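Local coordinates for L-amino acid deaminase (Proteus vulgaris, PDB 5I39), which binds flavin-adenine dinucleotide and, as a membrane-bound L-amino acid deaminase, probably oxidises L-amino acids with this flavin as cofactor, at residues 258-263 and 345-350; 293-298 and 323-328. All blocks are in the same frame, centred on the assembly; numbering follows the deposited sequence.

Interaction 1: 258-263 and 345-350. With FAD (flavin-adenine dinucleotide), chain B; EDO (1,2-ethanediol), chain K.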
loop_
_atom_site.group_PDB
_atom_site.type_symbol
_atom_site.label_atom_id
_atom_site.label_comp_id
_atom_site.label_asym_id
_atom_site.label_seq_id
_atom_site.Cartn_x
_atom_site.Cartn_y
_atom_site.Cartn_z
ATOM N N PRO A 258 -5.486 13.110 -8.979
ATOM C CA PRO A 258 -5.238 11.785 -9.532
ATOM C C PRO A 258 -3.812 11.569 -10.033
ATOM O O PRO A 258 -3.158 12.503 -10.504
ATOM C CB PRO A 258 -6.223 11.703 -10.708
ATOM C CG PRO A 258 -7.277 12.700 -10.397
ATOM C CD PRO A 258 -6.545 13.813 -9.729
ATOM N N ALA A 259 -3.345 10.334 -9.906
ATOM C CA ALA A 259 -2.119 9.879 -10.543
ATOM C C ALA A 259 -2.390 8.478 -11.060
ATOM O O ALA A 259 -3.232 7.760 -10.514
ATOM C CB ALA A 259 -0.964 9.883 -9.559
ATOM N N TYR A 260 -1.686 8.100 -12.120
ATOM C CA TYR A 260 -1.884 6.807 -12.763
ATOM C C TYR A 260 -0.543 6.144 -13.011
ATOM O O TYR A 260 0.457 6.819 -13.260
ATOM C CB TYR A 260 -2.656 6.973 -14.074
ATOM C CG TYR A 260 -4.022 7.579 -13.866
ATOM C CD1 TYR A 260 -5.123 6.772 -13.587
ATOM C CD2 TYR A 260 -4.213 8.962 -13.915
ATOM C CE1 TYR A 260 -6.379 7.318 -13.375
ATOM C CE2 TYR A 260 -5.469 9.517 -13.706
ATOM C CZ TYR A 260 -6.548 8.689 -13.438
ATOM O OH TYR A 260 -7.797 9.219 -13.227
ATOM N N GLN A 261 -0.530 4.820 -12.934
ATOM C CA GLN A 261 0.698 4.046 -13.077
ATOM C C GLN A 261 0.375 2.690 -13.687
ATOM O O GLN A 261 -0.638 2.077 -13.342
ATOM C CB GLN A 261 1.353 3.897 -11.703
ATOM C CG GLN A 261 2.716 3.235 -11.678
ATOM C CD GLN A 261 3.441 3.500 -10.365
ATOM O OE1 GLN A 261 3.831 4.627 -10.084
ATOM N NE2 GLN A 261 3.604 2.476 -9.549
ATOM N N SER A 262 1.233 2.257 -14.614
ATOM C CA SER A 262 1.095 0.953 -15.264
ATOM C C SER A 262 1.960 -0.092 -14.569
ATOM O O SER A 262 2.962 0.240 -13.928
ATOM C CB SER A 262 1.473 1.042 -16.743
ATOM O OG SER A 262 0.487 1.745 -17.476
ATOM N N GLN A 263 1.551 -1.352 -14.703
ATOM C CA GLN A 263 2.230 -2.490 -14.089
ATOM C C GLN A 263 2.208 -3.677 -15.028
ATOM O O GLN A 263 1.269 -3.843 -15.813
ATOM C CB GLN A 263 1.532 -2.892 -12.792
ATOM C CG GLN A 263 1.520 -1.839 -11.704
ATOM C CD GLN A 263 2.904 -1.432 -11.235
ATOM O OE1 GLN A 263 3.881 -2.175 -11.347
ATOM N NE2 GLN A 263 2.996 -0.246 -10.709
ATOM N N SER A 345 -3.204 -1.223 -15.244
ATOM C CA SER A 345 -2.976 0.129 -14.737
ATOM C C SER A 345 -3.784 0.362 -13.469
ATOM O O SER A 345 -4.827 -0.263 -13.271
ATOM C CB SER A 345 -3.375 1.161 -15.791
ATOM O OG SER A 345 -2.563 1.038 -16.933
ATOM N N GLY A 346 -3.311 1.275 -12.629
ATOM C CA GLY A 346 -4.001 1.631 -11.403
ATOM C C GLY A 346 -4.078 3.128 -11.212
ATOM O O GLY A 346 -3.180 3.856 -11.625
ATOM N N ALA A 347 -5.161 3.567 -10.578
ATOM C CA ALA A 347 -5.406 4.970 -10.259
ATOM C C ALA A 347 -5.131 5.224 -8.782
ATOM O O ALA A 347 -5.631 4.497 -7.921
ATOM C CB ALA A 347 -6.850 5.326 -10.577
HETATM N N MSE A 348 -4.349 6.265 -8.508
HETATM C CA MSE A 348 -4.075 6.750 -7.148
HETATM C C MSE A 348 -4.626 8.138 -6.993
HETATM O O MSE A 348 -5.024 8.781 -7.963
HETATM C CB MSE A 348 -2.566 6.818 -6.883
HETATM C CG MSE A 348 -1.919 5.448 -6.949
HETATM SE SE MSE A 348 0.006 5.476 -6.559
HETATM C CE MSE A 348 0.433 5.145 -8.444
ATOM N N ALA A 349 -4.652 8.609 -5.753
ATOM C CA ALA A 349 -5.019 9.985 -5.438
ATOM C C ALA A 349 -4.067 10.460 -4.356
ATOM O O ALA A 349 -3.981 9.846 -3.293
ATOM C CB ALA A 349 -6.465 10.070 -4.980
ATOM N N ILE A 350 -3.372 11.557 -4.640
ATOM C CA ILE A 350 -2.195 11.986 -3.890
ATOM C C ILE A 350 -2.418 13.413 -3.394
ATOM O O ILE A 350 -2.944 14.251 -4.127
ATOM C CB ILE A 350 -0.934 11.919 -4.800
ATOM C CG1 ILE A 350 -0.746 10.504 -5.383
ATOM C CG2 ILE A 350 0.328 12.356 -4.068
ATOM C CD1 ILE A 350 -0.591 9.395 -4.360
HETATM P PA FAD B . -8.349 1.017 -2.286
HETATM O O1A FAD B . -8.595 1.621 -3.674
HETATM O O2A FAD B . -7.616 -0.311 -2.306
HETATM O O5B FAD B . -9.710 0.745 -1.511
HETATM C C5B FAD B . -10.708 1.738 -1.327
HETATM C C4B FAD B . -12.034 1.006 -1.420
HETATM O O4B FAD B . -13.093 1.921 -1.076
HETATM C C3B FAD B . -12.316 0.511 -2.840
HETATM O O3B FAD B . -12.429 -0.912 -2.841
HETATM C C2B FAD B . -13.614 1.248 -3.204
HETATM O O2B FAD B . -14.487 0.485 -4.058
HETATM C C1B FAD B . -14.217 1.552 -1.845
HETATM N N9A FAD B . -15.145 2.687 -1.799
HETATM C C8A FAD B . -14.929 3.905 -2.257
HETATM N N7A FAD B . -15.966 4.730 -2.000
HETATM C C5A FAD B . -16.852 3.974 -1.364
HETATM C C6A FAD B . -18.183 4.184 -0.802
HETATM N N6A FAD B . -18.775 5.393 -0.886
HETATM N N1A FAD B . -18.801 3.151 -0.197
HETATM C C2A FAD B . -18.216 1.951 -0.087
HETATM N N3A FAD B . -17.010 1.671 -0.594
HETATM C C4A FAD B . -16.319 2.636 -1.215
HETATM N N1 FAD B . 1.963 1.009 -2.217
HETATM C C2 FAD B . 3.042 0.426 -1.685
HETATM O O2 FAD B . 3.174 0.464 -0.448
HETATM N N3 FAD B . 3.965 -0.181 -2.470
HETATM C C4 FAD B . 3.903 -0.232 -3.805
HETATM O O4 FAD B . 4.757 -0.815 -4.458
HETATM C C4X FAD B . 2.760 0.406 -4.473
HETATM N N5 FAD B . 2.620 0.465 -5.825
HETATM C C5X FAD B . 1.474 0.899 -6.359
HETATM C C6 FAD B . 1.215 0.769 -7.725
HETATM C C7 FAD B . 0.003 1.159 -8.287
HETATM C C7M FAD B . -0.266 0.957 -9.761
HETATM C C8 FAD B . -1.037 1.745 -7.430
HETATM C C8M FAD B . -2.383 2.152 -7.980
HETATM C C9 FAD B . -0.772 1.897 -6.068
HETATM C C9A FAD B . 0.436 1.504 -5.503
HETATM N N10 FAD B . 0.699 1.659 -4.136
HETATM C C10 FAD B . 1.790 1.022 -3.551
HETATM C "C1'" FAD B . -0.247 2.322 -3.261
HETATM C "C2'" FAD B . -1.217 1.405 -2.603
HETATM O "O2'" FAD B . -1.647 0.432 -3.550
HETATM C "C3'" FAD B . -2.377 2.262 -2.105
HETATM O "O3'" FAD B . -1.900 3.397 -1.335
HETATM C "C4'" FAD B . -3.346 1.500 -1.233
HETATM O "O4'" FAD B . -3.748 0.281 -1.885
HETATM C "C5'" FAD B . -4.566 2.360 -0.956
HETATM O "O5'" FAD B . -5.459 1.559 -0.180
HETATM P P FAD B . -6.963 2.102 0.080
HETATM O O1P FAD B . -7.634 1.097 0.966
HETATM O O2P FAD B . -6.908 3.560 0.484
HETATM O O3P FAD B . -7.600 2.144 -1.414
HETATM C C1 EDO K . 3.745 3.710 -5.637
HETATM O O1 EDO K . 4.355 3.122 -4.482
HETATM C C2 EDO K . 4.189 5.162 -5.791
HETATM O O2 EDO K . 3.873 5.653 -7.104
#
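Gln261 lays one face of its side-chain amide under the methyl of Met348, a selenomethionine here, with CE 3.9 Å from Gln261 CD and almost straight above it. The amide plane is steeply turned against the flavin of FAD, and NE2 stands above the flavin plane but outboard of the ring edge, 3.5 Å from FAD C6. On that same flavin face the Met348 selenium stands almost vertically over a rim atom, SE to FAD C9 3.7 Å. Gly346 lies at the methyl edge, close to the flavin plane, where lacking a side chain lets its carbonyl carbon come within 3.8 Å of FAD C8M. Gln263 CG approaches the other methyl, C7M, from the opposite side of the plane. The phenol of Tyr260 meets Ala347 obliquely, CE1 to CB 3.5 Å, on the sheet face turned from the cofactor.

Gln261 holds CG opposite its backbone N (chi1 -174°) and runs extended to the flavin, whereas Met348 bends at its last torsion (chi3 -108°), which carries CE back against Gln261 CB. Beneath both, strands 257-266 and 340-350 form an antiparallel ladder. Ala259 and Met348 exchange two backbone hydrogen bonds, the Met348 N to Ala259 O bond being shorter at 2.7 Å; Gln261 and Gly346 exchange two more. Non-hydrogen-bonded pairs alternate with them, and their CA-H groups lean on carbonyls of the neighbouring pairs, as Tyr260 CA does on Gly346 O.

A 1,2-ethanediol, probably from the crystallisation liquor, gives Gln261 OE1 a weak bond from O2 (3.2 Å), while NE2 makes a weak one to Val299 O. The ladder thus presents a selenium, methylenes, a glycine backbone and two neutral glutamine side chains to the flavin's dimethylbenzene end, a wall gripping it chiefly by van der Waals contact and bringing no formal charge.

Interaction 2: 293-298 and 323-328; sequences YATSPR and ASLEKL. With EDO (1,2-ethanediol), chain G.
Thr295 and Leu328 meet tip to tip, and Thr295 crosses Leu325 at a slant, both in van der Waals contact. Methyl meets methyl where Thr295 CG2 lies 3.8 Å from Leu325 CD2; methyl meets hydroxyl where Leu328 CD2 comes equally near Thr295 OG1. Pro297 and Ser324 touch too, the serine hydroxyl oxygen sitting over the face of the proline ring, close to its centre: OG is 3.3 Å from Pro297 CA and 3.5 Å from Pro297 CB. The proline nitrogen carries no hydrogen, so it offers this oxygen no bond.

Direct hydrogen bonds do not cross the contact, and water takes their place twice. One water donates to Thr295 OG1 (2.9 Å) and also hydrogen-bonds Ser324 OG (2.7 Å). With chi1 at -179° the Thr295 hydroxyl swings away from the backbone N, which puts OG1 between this water and Phe284 O, its hydrogen-bond partner on strand 283-287, and leaves the methyl to the leucines. A second water donates to Pro297 O and accepts from Lys327 NZ at 2.7 Å; that ammonium also bonds Gly281 O. The two bridges tie strand and loop to successive turns of the helix.

On the outer side of the helix Glu326 OE2 accepts from O1 of a 1,2-ethanediol, probably a crystallisation additive, which also bonds Lys329 NZ.

Helix 318-331 thus lies across one face of the sheet. Leu325 packs on Gln264 and Ile266 of strand 257-266, Leu328 on Ile266 and on Ile283 and Phe285 of strand 283-287, and strand 293-295 runs between those two strands, while Pro297 leans on Glu320 and Leu321 nearer the helix start.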
loop_
_atom_site.group_PDB
_atom_site.type_symbol
_atom_site.label_atom_id
_atom_site.label_comp_id
_atom_site.label_asym_id
_atom_site.label_seq_id
_atom_site.Cartn_x
_atom_site.Cartn_y
_atom_site.Cartn_z
ATOM N N TYR A 293 7.930 -12.184 -11.851
ATOM C CA TYR A 293 8.523 -10.859 -11.661
ATOM C C TYR A 293 7.569 -9.742 -12.032
ATOM O O TYR A 293 7.074 -9.678 -13.165
ATOM C CB TYR A 293 9.810 -10.709 -12.477
ATOM C CG TYR A 293 11.005 -11.359 -11.830
ATOM C CD1 TYR A 293 11.187 -12.738 -11.887
ATOM C CD2 TYR A 293 11.954 -10.598 -11.146
ATOM C CE1 TYR A 293 12.280 -13.345 -11.287
ATOM C CE2 TYR A 293 13.052 -11.193 -10.543
ATOM C CZ TYR A 293 13.210 -12.566 -10.615
ATOM O OH TYR A 293 14.300 -13.153 -10.016
ATOM N N ALA A 294 7.340 -8.853 -11.073
ATOM C CA ALA A 294 6.670 -7.593 -11.321
ATOM C C ALA A 294 7.661 -6.631 -11.968
ATOM O O ALA A 294 8.831 -6.597 -11.601
ATOM C CB ALA A 294 6.151 -7.021 -10.018
ATOM N N THR A 295 7.186 -5.859 -12.937
ATOM C CA THR A 295 8.007 -4.843 -13.600
ATOM C C THR A 295 7.105 -3.766 -14.189
ATOM O O THR A 295 5.909 -3.963 -14.324
ATOM C CB THR A 295 8.902 -5.466 -14.703
ATOM O OG1 THR A 295 9.710 -4.453 -15.318
ATOM C CG2 THR A 295 8.074 -6.167 -15.777
ATOM N N SER A 296 7.698 -2.638 -14.559
ATOM C CA SER A 296 6.964 -1.531 -15.181
ATOM C C SER A 296 7.951 -0.479 -15.667
ATOM O O SER A 296 9.026 -0.366 -15.096
ATOM C CB SER A 296 6.005 -0.900 -14.168
ATOM O OG SER A 296 5.540 0.370 -14.582
ATOM N N PRO A 297 7.592 0.302 -16.710
ATOM C CA PRO A 297 8.477 1.413 -17.106
ATOM C C PRO A 297 8.635 2.524 -16.054
ATOM O O PRO A 297 9.612 3.266 -16.107
ATOM C CB PRO A 297 7.809 1.967 -18.371
ATOM C CG PRO A 297 6.398 1.497 -18.310
ATOM C CD PRO A 297 6.449 0.163 -17.632
ATOM N N ARG A 298 7.679 2.643 -15.133
ATOM C CA ARG A 298 7.762 3.609 -14.035
ATOM C C ARG A 298 6.930 3.109 -12.853
ATOM O O ARG A 298 5.734 2.845 -13.003
ATOM C CB ARG A 298 7.261 4.979 -14.496
ATOM C CG ARG A 298 7.542 6.105 -13.514
ATOM C CD ARG A 298 6.881 7.412 -13.930
ATOM N NE ARG A 298 7.518 8.025 -15.101
ATOM C CZ ARG A 298 8.522 8.910 -15.080
ATOM N NH1 ARG A 298 9.066 9.332 -13.935
ATOM N NH2 ARG A 298 8.997 9.382 -16.232
ATOM N N ALA A 323 8.358 -1.928 -25.215
ATOM C CA ALA A 323 9.744 -1.450 -25.206
ATOM C C ALA A 323 10.378 -1.537 -23.815
ATOM O O ALA A 323 11.575 -1.787 -23.697
ATOM C CB ALA A 323 9.815 -0.026 -25.733
ATOM N N SER A 324 9.574 -1.347 -22.773
ATOM C CA SER A 324 10.055 -1.500 -21.400
ATOM C C SER A 324 10.527 -2.931 -21.136
ATOM O O SER A 324 11.593 -3.137 -20.556
ATOM C CB SER A 324 8.980 -1.107 -20.388
ATOM O OG SER A 324 9.553 -0.964 -19.102
ATOM N N LEU A 325 9.747 -3.915 -21.580
ATOM C CA LEU A 325 10.159 -5.317 -21.483
ATOM C C LEU A 325 11.406 -5.606 -22.309
ATOM O O LEU A 325 12.276 -6.355 -21.872
ATOM C CB LEU A 325 9.026 -6.259 -21.895
ATOM C CG LEU A 325 7.763 -6.194 -21.032
ATOM C CD1 LEU A 325 6.683 -7.089 -21.613
ATOM C CD2 LEU A 325 8.030 -6.572 -19.582
ATOM N N GLU A 326 11.498 -4.999 -23.489
ATOM C CA GLU A 326 12.685 -5.165 -24.323
ATOM C C GLU A 326 13.952 -4.642 -23.653
ATOM O O GLU A 326 14.991 -5.305 -23.694
ATOM C CB GLU A 326 12.484 -4.505 -25.688
ATOM C CG GLU A 326 11.562 -5.297 -26.602
ATOM C CD GLU A 326 12.179 -6.611 -27.038
ATOM O OE1 GLU A 326 13.267 -6.580 -27.646
ATOM O OE2 GLU A 326 11.589 -7.677 -26.767
ATOM N N LYS A 327 13.882 -3.472 -23.028
ATOM C CA LYS A 327 15.087 -2.951 -22.370
ATOM C C LYS A 327 15.407 -3.697 -21.072
ATOM O O LYS A 327 16.576 -3.854 -20.742
ATOM C CB LYS A 327 15.081 -1.429 -22.216
ATOM C CG LYS A 327 14.021 -0.833 -21.328
ATOM C CD LYS A 327 14.141 0.684 -21.331
ATOM C CE LYS A 327 12.949 1.354 -20.678
ATOM N NZ LYS A 327 12.907 1.084 -19.219
ATOM N N LEU A 328 14.386 -4.204 -20.378
ATOM C CA LEU A 328 14.608 -5.120 -19.247
ATOM C C LEU A 328 15.397 -6.358 -19.691
ATOM O O LEU A 328 16.374 -6.751 -19.048
ATOM C CB LEU A 328 13.276 -5.550 -18.619
ATOM C CG LEU A 328 13.317 -6.642 -17.537
ATOM C CD1 LEU A 328 14.127 -6.194 -16.332
ATOM C CD2 LEU A 328 11.909 -7.033 -17.119
HETATM C C1 EDO G . 8.595 -7.670 -25.415
HETATM O O1 EDO G . 9.850 -7.980 -24.806
HETATM C C2 EDO G . 8.192 -8.778 -26.386
HETATM O O2 EDO G . 8.129 -10.061 -25.748
HETATM O O HOH W 1 9.021 -3.254 -17.818
HETATM O O HOH W 2 11.208 3.079 -18.452
#

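How the interactions relate
From the N-terminal side the chain first lays down strand 257-266, whose residues 258-263 wait for a partner. It then runs through strands 276-279 and 283-287 to strand 293-295, and after a partly unmodelled loop enters helix 318-331, where interaction 2 closes the shorter loop. Strand 340-350 follows and returns to 258-263, so interaction 1 closes a longer loop that encloses the other without crossing it. The centres lie about 17 Å apart, yet the two meet where a probable hydrogen bond joins Ser296 OG to Ser262 O (2.7 Å). Together they connect the flavin-lining strands, through one shared sheet, to the helix packed farther out.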